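Local coordinates for ABC transporter, periplasmic substrate-binding protein (Thermotoga maritima, PDB 2HPG), which probably binds a solute in the periplasm and delivers it to a tripartite ATP-independent (TRAP) transporter, at residues E60-R63 with P67-W70; K131-Y136 with D236-L241. One frame throughout, in Å; residues are numbered along the deposited sequence. Where two conformers were deposited one is given.

Contact 1: E60-R63 with P67-W70; sequences EQIR and PVGW
Gln61 and Ile62 of helix 58-64 pack against Val68 and Trp70 of strand 68-73, where the helical arm of a beta-alpha-beta crossover turns into its second strand. The contact is built largely from apolar atoms and from the rim of an indole. Ile62, on the buried side of the helix, extends its longer branch toward the strand, past the edge of the Trp70 ring. Its CG1 lies in the plane of that ring, 3.8 Å from CD1, and its CD1 reaches on to 3.4 Å from the backbone O of Val68. A slim branched chain suits this position because it fits between the ring edge and the backbone. Gln61 meets the other end of the same indole: its amide stands nearly upright to the ring, the planes 83° apart, and NE2 and OE1 each come to 3.7 Å from CZ2. The aliphatic root of Gln61 serves the strand as well, CB lying 4.0 Å from Val68 CG1. Val68 divides its two methyls between helix and ring. With chi1 at 74°, CG1 sits between the backbone N and the carbonyl carbon and faces CB of Gln61 and CD1 of Ile62, while CG2 rests 3.5 Å above one face of the Trp70 ring. His15 brings another ring against this indole. An alanine in place of Trp70 would probably open a gap beneath Val68 CG2 and leave Ile62 CG1 and the Gln61 amide without the edge they pack on. Backbone bonds of Gly69 to Arg12 and Gly14 join the strand to strand 9-14. A crossover helix packed on parallel strands, with the first strand of the lobe between the two it joins, is the arrangement found in the alpha/beta lobes of periplasmic binding proteins.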
loop_
_atom_site.group_PDB
_atom_site.type_symbol
_atom_site.label_atom_id
_atom_site.label_comp_id
_atom_site.label_asym_id
_atom_site.label_seq_id
_atom_site.Cartn_x
_atom_site.Cartn_y
_atom_site.Cartn_z
ATOM N N GLU A 60 -10.282 9.503 -12.984
ATOM C CA GLU A 60 -10.885 10.307 -14.044
ATOM C C GLU A 60 -10.235 11.703 -14.125
ATOM O O GLU A 60 -10.107 12.263 -15.206
ATOM C CB GLU A 60 -12.412 10.386 -13.868
ATOM C CG GLU A 60 -13.207 10.808 -15.133
ATOM C CD GLU A 60 -13.058 9.848 -16.339
ATOM O OE1 GLU A 60 -12.107 10.027 -17.144
ATOM O OE2 GLU A 60 -13.910 8.937 -16.504
ATOM N N GLN A 61 -9.793 12.232 -12.985
ATOM C CA GLN A 61 -9.054 13.494 -12.937
ATOM C C GLN A 61 -7.683 13.367 -13.594
ATOM O O GLN A 61 -7.289 14.212 -14.394
ATOM C CB GLN A 61 -8.879 13.943 -11.487
ATOM C CG GLN A 61 -10.186 14.239 -10.798
ATOM C CD GLN A 61 -10.050 14.495 -9.318
ATOM O OE1 GLN A 61 -10.647 13.789 -8.508
ATOM N NE2 GLN A 61 -9.283 15.516 -8.952
ATOM N N ILE A 62 -6.967 12.299 -13.238
ATOM C CA ILE A 62 -5.688 11.931 -13.874
ATOM C C ILE A 62 -5.835 11.802 -15.407
ATOM O O ILE A 62 -5.013 12.317 -16.154
ATOM C CB ILE A 62 -5.130 10.586 -13.287
ATOM C CG1 ILE A 62 -4.831 10.714 -11.779
ATOM C CG2 ILE A 62 -3.903 10.112 -14.055
ATOM C CD1 ILE A 62 -3.629 11.530 -11.445
ATOM N N ARG A 63 -6.883 11.104 -15.847
ATOM C CA ARG A 63 -7.193 10.949 -17.280
ATOM C C ARG A 63 -7.502 12.309 -17.928
ATOM O O ARG A 63 -7.077 12.582 -19.053
ATOM C CB ARG A 63 -8.379 9.981 -17.479
ATOM C CG ARG A 63 -8.189 8.940 -18.585
ATOM C CD ARG A 63 -8.384 9.508 -19.983
ATOM N NE ARG A 63 -7.889 8.598 -21.021
ATOM C CZ ARG A 63 -6.661 8.614 -21.542
ATOM N NH1 ARG A 63 -5.748 9.497 -21.141
ATOM N NH2 ARG A 63 -6.338 7.735 -22.480
ATOM N N PRO A 67 -3.711 18.959 -12.902
ATOM C CA PRO A 67 -2.450 18.969 -12.146
ATOM C C PRO A 67 -2.640 18.376 -10.755
ATOM O O PRO A 67 -2.524 19.062 -9.736
ATOM C CB PRO A 67 -2.107 20.456 -12.072
ATOM C CG PRO A 67 -3.422 21.140 -12.060
ATOM C CD PRO A 67 -4.354 20.285 -12.912
ATOM N N VAL A 68 -2.920 17.081 -10.733
ATOM C CA VAL A 68 -3.231 16.375 -9.506
ATOM C C VAL A 68 -2.493 15.030 -9.447
ATOM O O VAL A 68 -2.171 14.433 -10.476
ATOM C CB VAL A 68 -4.761 16.178 -9.364
ATOM C CG1 VAL A 68 -5.253 15.115 -10.323
ATOM C CG2 VAL A 68 -5.113 15.806 -7.936
ATOM N N GLY A 69 -2.208 14.580 -8.225
ATOM C CA GLY A 69 -1.633 13.272 -7.999
ATOM C C GLY A 69 -2.295 12.574 -6.844
ATOM O O GLY A 69 -2.999 13.209 -6.049
ATOM N N TRP A 70 -2.088 11.262 -6.755
ATOM C CA TRP A 70 -2.645 10.485 -5.659
ATOM C C TRP A 70 -1.691 9.401 -5.187
ATOM O O TRP A 70 -0.971 8.770 -5.984
ATOM C CB TRP A 70 -3.974 9.822 -6.053
ATOM C CG TRP A 70 -4.953 10.753 -6.638
ATOM C CD1 TRP A 70 -5.215 10.947 -7.967
ATOM C CD2 TRP A 70 -5.818 11.641 -5.922
ATOM N NE1 TRP A 70 -6.182 11.914 -8.121
ATOM C CE2 TRP A 70 -6.569 12.356 -6.879
ATOM C CE3 TRP A 70 -6.017 11.913 -4.568
ATOM C CZ2 TRP A 70 -7.524 13.312 -6.519
ATOM C CZ3 TRP A 70 -6.966 12.871 -4.207
ATOM C CH2 TRP A 70 -7.702 13.558 -5.178
#

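Contact 2: K131-Y136 with D236-L241; sequences KVLSFY and DWFNSL
Phe238 on helix 235-240 puts its ring against two side chains of strand 130-146, Lys131 and Leu133, which lie two positions apart and meet its two flanks, Leu133 the CD1-CE1 side and Lys131 the CD2-CE2 side. Leu133 touches through one methyl: CD2 comes within 3.4 Å of CE1 of Phe238, a close approach, and stays near CZ as well. Lys131 contributes its methylenes. Its CG is anti to the backbone N, and a bend at chi2 (64°) folds the chain so that CG lies 3.9 Å from CD2 of Phe238 and CE 3.6 Å from CE2. Both chains approach the ring obliquely. A lysine suits the place because its apolar stem can pack on the phenyl group while its ammonium continues to Glu250 of helix 243-278, where NZ forms a salt bridge. Phenylalanine is long enough to span from the short helix to the strand, and Val233 of strand 218-234 and Gln246 give it further neighbours. The two strands, 130-146 and 218-234, are the long antiparallel pair that, as in other DctP-type binding proteins, probably runs between the two lobes. The pairing carries a classic beta bulge, Leu133 and Ser134 both facing Glu231. Within it, Ser134 OG accepts from the backbone N of Tyr136 at 3.2 Å in a nearly straight ST-turn bond (171°), and OG also bonds to Asp254. On the helix side, Ser240 OG donates to the backbone O of Trp237 at 2.7 Å, occupying a lone pair in the carbonyl plane.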
loop_
_atom_site.group_PDB
_atom_site.type_symbol
_atom_site.label_atom_id
_atom_site.label_comp_id
_atom_site.label_asym_id
_atom_site.label_seq_id
_atom_site.Cartn_x
_atom_site.Cartn_y
_atom_site.Cartn_z
ATOM N N LYS A 131 0.599 8.292 -15.005
ATOM C CA LYS A 131 2.035 8.230 -14.821
ATOM C C LYS A 131 2.334 7.800 -13.374
ATOM O O LYS A 131 1.921 8.472 -12.418
ATOM C CB LYS A 131 2.652 9.603 -15.110
ATOM C CG LYS A 131 4.116 9.786 -14.747
ATOM C CD LYS A 131 5.007 8.878 -15.575
ATOM C CE LYS A 131 6.439 8.965 -15.127
ATOM N NZ LYS A 131 7.313 8.099 -15.962
ATOM N N VAL A 132 3.042 6.682 -13.222
ATOM C CA VAL A 132 3.570 6.259 -11.920
ATOM C C VAL A 132 4.902 6.975 -11.641
ATOM O O VAL A 132 5.868 6.794 -12.378
ATOM C CB VAL A 132 3.738 4.707 -11.884
ATOM C CG1 VAL A 132 4.328 4.225 -10.560
ATOM C CG2 VAL A 132 2.410 4.027 -12.140
ATOM N N LEU A 133 4.949 7.818 -10.615
ATOM C CA LEU A 133 6.187 8.487 -10.246
ATOM C C LEU A 133 7.050 7.597 -9.352
ATOM O O LEU A 133 8.287 7.718 -9.330
ATOM C CB LEU A 133 5.896 9.775 -9.481
ATOM C CG LEU A 133 5.283 10.956 -10.216
ATOM C CD1 LEU A 133 4.983 12.019 -9.185
ATOM C CD2 LEU A 133 6.241 11.495 -11.264
ATOM N N SER A 134 6.389 6.736 -8.581
ATOM C CA SER A 134 7.083 5.859 -7.653
ATOM C C SER A 134 6.170 4.798 -7.058
ATOM O O SER A 134 4.963 5.028 -6.897
ATOM C CB SER A 134 7.711 6.679 -6.523
ATOM O OG SER A 134 8.420 5.837 -5.627
ATOM N N PHE A 135 6.757 3.636 -6.749
ATOM C CA PHE A 135 6.116 2.656 -5.867
ATOM C C PHE A 135 7.030 2.168 -4.734
ATOM O O PHE A 135 6.836 1.076 -4.220
ATOM C CB PHE A 135 5.500 1.481 -6.661
ATOM C CG PHE A 135 6.491 0.685 -7.489
ATOM C CD1 PHE A 135 7.219 -0.374 -6.921
ATOM C CD2 PHE A 135 6.658 0.959 -8.849
ATOM C CE1 PHE A 135 8.111 -1.112 -7.677
ATOM C CE2 PHE A 135 7.569 0.221 -9.630
ATOM C CZ PHE A 135 8.298 -0.818 -9.040
ATOM N N TYR A 136 7.999 2.992 -4.326
ATOM C CA TYR A 136 8.855 2.705 -3.181
ATOM C C TYR A 136 8.287 3.275 -1.890
ATOM O O TYR A 136 9.032 3.777 -1.027
ATOM C CB TYR A 136 10.236 3.316 -3.389
ATOM C CG TYR A 136 11.009 2.805 -4.594
ATOM C CD1 TYR A 136 10.655 1.649 -5.265
ATOM C CD2 TYR A 136 12.149 3.478 -5.024
ATOM C CE1 TYR A 136 11.384 1.213 -6.356
ATOM C CE2 TYR A 136 12.876 3.038 -6.106
ATOM C CZ TYR A 136 12.498 1.923 -6.766
ATOM O OH TYR A 136 13.255 1.521 -7.852
ATOM N N ASP A 236 -0.243 13.556 -19.017
ATOM C CA ASP A 236 -0.301 14.805 -19.802
ATOM C C ASP A 236 0.367 15.961 -19.082
ATOM O O ASP A 236 1.168 16.661 -19.670
ATOM C CB ASP A 236 -1.743 15.201 -20.119
ATOM C CG ASP A 236 -2.382 14.306 -21.163
ATOM O OD1 ASP A 236 -1.657 13.711 -22.002
ATOM O OD2 ASP A 236 -3.628 14.196 -21.137
ATOM N N TRP A 237 0.037 16.152 -17.810
ATOM C CA TRP A 237 0.693 17.166 -16.997
ATOM C C TRP A 237 2.189 16.910 -16.809
ATOM O O TRP A 237 3.011 17.808 -16.974
ATOM C CB TRP A 237 0.040 17.248 -15.609
ATOM C CG TRP A 237 0.696 18.259 -14.752
ATOM C CD1 TRP A 237 0.501 19.600 -14.798
ATOM C CD2 TRP A 237 1.697 18.030 -13.745
ATOM N NE1 TRP A 237 1.312 20.229 -13.880
ATOM C CE2 TRP A 237 2.050 19.286 -13.218
ATOM C CE3 TRP A 237 2.333 16.888 -13.248
ATOM C CZ2 TRP A 237 3.000 19.439 -12.207
ATOM C CZ3 TRP A 237 3.287 17.040 -12.243
ATOM C CH2 TRP A 237 3.609 18.308 -11.736
ATOM N N PHE A 238 2.543 15.695 -16.407
ATOM C CA PHE A 238 3.948 15.370 -16.179
ATOM C C PHE A 238 4.769 15.676 -17.434
ATOM O O PHE A 238 5.808 16.326 -17.356
ATOM C CB PHE A 238 4.108 13.899 -15.787
ATOM C CG PHE A 238 5.476 13.554 -15.291
ATOM C CD1 PHE A 238 5.938 14.081 -14.092
ATOM C CD2 PHE A 238 6.307 12.708 -16.019
ATOM C CE1 PHE A 238 7.209 13.762 -13.619
ATOM C CE2 PHE A 238 7.578 12.382 -15.556
ATOM C CZ PHE A 238 8.028 12.908 -14.358
ATOM N N ASN A 239 4.266 15.223 -18.582
ATOM C CA ASN A 239 4.922 15.426 -19.883
ATOM C C ASN A 239 5.013 16.902 -20.300
ATOM O O ASN A 239 5.885 17.275 -21.082
ATOM C CB ASN A 239 4.195 14.628 -20.980
ATOM C CG ASN A 239 4.343 13.110 -20.820
ATOM O OD1 ASN A 239 5.208 12.622 -20.092
ATOM N ND2 ASN A 239 3.492 12.360 -21.518
ATOM N N SER A 240 4.125 17.737 -19.766
ATOM C CA SER A 240 4.168 19.177 -20.016
ATOM C C SER A 240 5.333 19.862 -19.310
ATOM O O SER A 240 5.657 21.011 -19.616
ATOM C CB SER A 240 2.865 19.834 -19.562
ATOM O OG SER A 240 2.925 20.206 -18.189
ATOM N N LEU A 241 5.927 19.183 -18.332
ATOM C CA LEU A 241 7.036 19.734 -17.579
ATOM C C LEU A 241 8.310 19.558 -18.364
ATOM O O LEU A 241 8.414 18.626 -19.155
ATOM C CB LEU A 241 7.242 18.988 -16.258
ATOM C CG LEU A 241 6.312 19.158 -15.060
ATOM C CD1 LEU A 241 6.881 18.294 -13.937
ATOM C CD2 LEU A 241 6.188 20.598 -14.608
#

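Contacts 1 and 2 have centres about 10 Å apart and touch directly, Pro67 CB lying 3.9 Å from CD1 of Trp237. Strand 218-234 runs between them: its Ile232 pairs with Trp70 of contact 1, and the next residue, Val233, pairs with Lys131 of contact 2. Ser234 then bridges the two helices, its OG making a weak hydrogen bond with the Ile62 carbonyl and a further bond with the Trp237 backbone N. A local crossover and a contact between parts a hundred residues apart thus meet on one sheet. Each centre is about 18 Å from the centre of the chain, on the same side of it. Solute in this family binds in the cleft between the lobes.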